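Local coordinates for hypothetical protein HP_0496 (Helicobacter pylori, PDB 2PZH), which hydrolyses the thioester bond of acyl-CoAs, preferring long-chain and benzoyl substrates, and may take part in phospholipid metabolism, at residues G16-A21 and T60-G65. Residues are numbered along the deposited sequence; the frame is centred on the assembly and turned at random.
Sequences GVVYHA and TPASLG
V17 turns CG1 anti to its own carbonyl carbon (chi1 -63°), which lays this methyl against the ring of P61. CG1 of V17 lies 3.6 Å from CB of P61, and the two side chains meet at a slant. V18, at chi1 166°, also holds one methyl, CG2, anti to its carbonyl carbon, which sets CG2 on CB of A62, 3.9 Å away.

Between these two apolar pairs runs the one direct hydrogen bond of the contact. N of V18 donates to O of A62 at 3.0 Å, with the donor tilted 33° from the carbonyl plane. CA of V17 approaches the same oxygen at 3.2 Å as a CA-H...O contact. One water extends the link: it donates to O of G16 and accepts from N of L64 at 2.9 Å. CB of S63 packs beside the same G16 oxygen.

Neighbours hold the 60-65 loop. The hydroxyl of Y23, in helix 22-36, accepts from N of A62, and OE1 of Q66 accepts from N of S63. P61 also packs on Y119 of the second subunit.

The contact joins the loop leading into helix 22-36 to the loop between strands 47-58 and 67-77 of the hot-dog fold. V17 also lies beside D13, the predicted active-site residue of this 4-hydroxybenzoyl-CoA thioesterase family member.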
loop_
_atom_site.group_PDB
_atom_site.type_symbol
_atom_site.label_atom_id
_atom_site.label_comp_id
_atom_site.label_asym_id
_atom_site.label_seq_id
_atom_site.Cartn_x
_atom_site.Cartn_y
_atom_site.Cartn_z
ATOM N N GLY A 16 10.066 -2.722 12.152
ATOM C CA GLY A 16 11.211 -1.991 11.619
ATOM C C GLY A 16 11.814 -2.564 10.339
ATOM O O GLY A 16 12.901 -2.164 9.928
ATOM N N VAL A 17 11.135 -3.517 9.724
ATOM C CA VAL A 17 11.635 -4.103 8.477
ATOM C C VAL A 17 10.594 -3.934 7.391
ATOM O O VAL A 17 9.479 -3.538 7.658
ATOM C CB VAL A 17 11.965 -5.592 8.628
ATOM C CG1 VAL A 17 13.116 -5.775 9.664
ATOM C CG2 VAL A 17 10.707 -6.395 9.020
ATOM N N VAL A 18 10.964 -4.258 6.162
ATOM C CA VAL A 18 10.039 -4.165 5.054
ATOM C C VAL A 18 8.896 -5.172 5.256
ATOM O O VAL A 18 9.117 -6.359 5.559
ATOM C CB VAL A 18 10.771 -4.419 3.720
ATOM C CG1 VAL A 18 9.778 -4.664 2.570
ATOM C CG2 VAL A 18 11.740 -3.266 3.408
ATOM N N TYR A 19 7.676 -4.679 5.110
ATOM C CA TYR A 19 6.481 -5.529 5.194
ATOM C C TYR A 19 6.537 -6.574 4.075
ATOM O O TYR A 19 6.828 -6.248 2.933
ATOM C CB TYR A 19 5.223 -4.669 5.115
ATOM C CG TYR A 19 3.930 -5.478 5.140
ATOM C CD1 TYR A 19 3.401 -5.956 6.354
ATOM C CD2 TYR A 19 3.235 -5.743 3.977
ATOM C CE1 TYR A 19 2.215 -6.684 6.366
ATOM C CE2 TYR A 19 2.072 -6.462 3.983
ATOM C CZ TYR A 19 1.564 -6.928 5.176
ATOM O OH TYR A 19 0.394 -7.643 5.144
ATOM N N HIS A 20 6.265 -7.837 4.400
ATOM C CA HIS A 20 6.624 -8.916 3.489
ATOM C C HIS A 20 6.096 -8.781 2.041
ATOM O O HIS A 20 6.824 -9.074 1.093
ATOM C CB HIS A 20 6.224 -10.275 4.090
ATOM C CG HIS A 20 4.743 -10.488 4.162
ATOM N ND1 HIS A 20 4.072 -11.356 3.329
ATOM C CD2 HIS A 20 3.798 -9.906 4.936
ATOM C CE1 HIS A 20 2.781 -11.323 3.608
ATOM N NE2 HIS A 20 2.587 -10.444 4.570
ATOM N N ALA A 21 4.834 -8.381 1.862
ATOM C CA ALA A 21 4.260 -8.240 0.517
ATOM C C ALA A 21 4.937 -7.185 -0.344
ATOM O O ALA A 21 4.815 -7.239 -1.566
ATOM C CB ALA A 21 2.718 -7.929 0.583
ATOM N N THR A 60 17.638 -12.204 4.791
ATOM C CA THR A 60 17.828 -11.097 5.717
ATOM C C THR A 60 16.864 -9.943 5.429
ATOM O O THR A 60 16.873 -9.389 4.343
ATOM C CB THR A 60 19.281 -10.571 5.710
ATOM O OG1 THR A 60 20.164 -11.618 6.123
ATOM C CG2 THR A 60 19.428 -9.375 6.681
ATOM N N PRO A 61 16.039 -9.575 6.411
ATOM C CA PRO A 61 15.084 -8.483 6.189
ATOM C C PRO A 61 15.742 -7.146 5.911
ATOM O O PRO A 61 16.760 -6.811 6.523
ATOM C CB PRO A 61 14.318 -8.392 7.520
ATOM C CG PRO A 61 15.144 -9.124 8.521
ATOM C CD PRO A 61 15.926 -10.155 7.762
ATOM N N ALA A 62 15.137 -6.381 5.009
ATOM C CA ALA A 62 15.606 -5.047 4.684
ATOM C C ALA A 62 14.958 -4.011 5.596
ATOM O O ALA A 62 13.925 -4.259 6.204
ATOM C CB ALA A 62 15.325 -4.726 3.222
ATOM N N SER A 63 15.559 -2.837 5.665
ATOM C CA SER A 63 15.090 -1.830 6.586
ATOM C C SER A 63 15.223 -0.422 6.030
ATOM O O SER A 63 15.804 -0.216 4.958
ATOM C CB SER A 63 15.818 -1.967 7.925
ATOM O OG SER A 63 17.203 -1.735 7.792
ATOM N N LEU A 64 14.670 0.537 6.771
ATOM C CA LEU A 64 14.586 1.937 6.343
ATOM C C LEU A 64 15.892 2.497 5.797
ATOM O O LEU A 64 16.934 2.382 6.436
ATOM C CB LEU A 64 14.161 2.810 7.519
ATOM C CG LEU A 64 13.904 4.278 7.211
ATOM C CD1 LEU A 64 12.624 4.367 6.396
ATOM C CD2 LEU A 64 13.821 5.125 8.501
ATOM N N GLY A 65 15.833 3.113 4.616
ATOM C CA GLY A 65 16.977 3.839 4.067
ATOM C C GLY A 65 17.916 3.004 3.222
ATOM O O GLY A 65 18.780 3.528 2.539
HETATM O O HOH W 1 13.288 0.264 9.300
#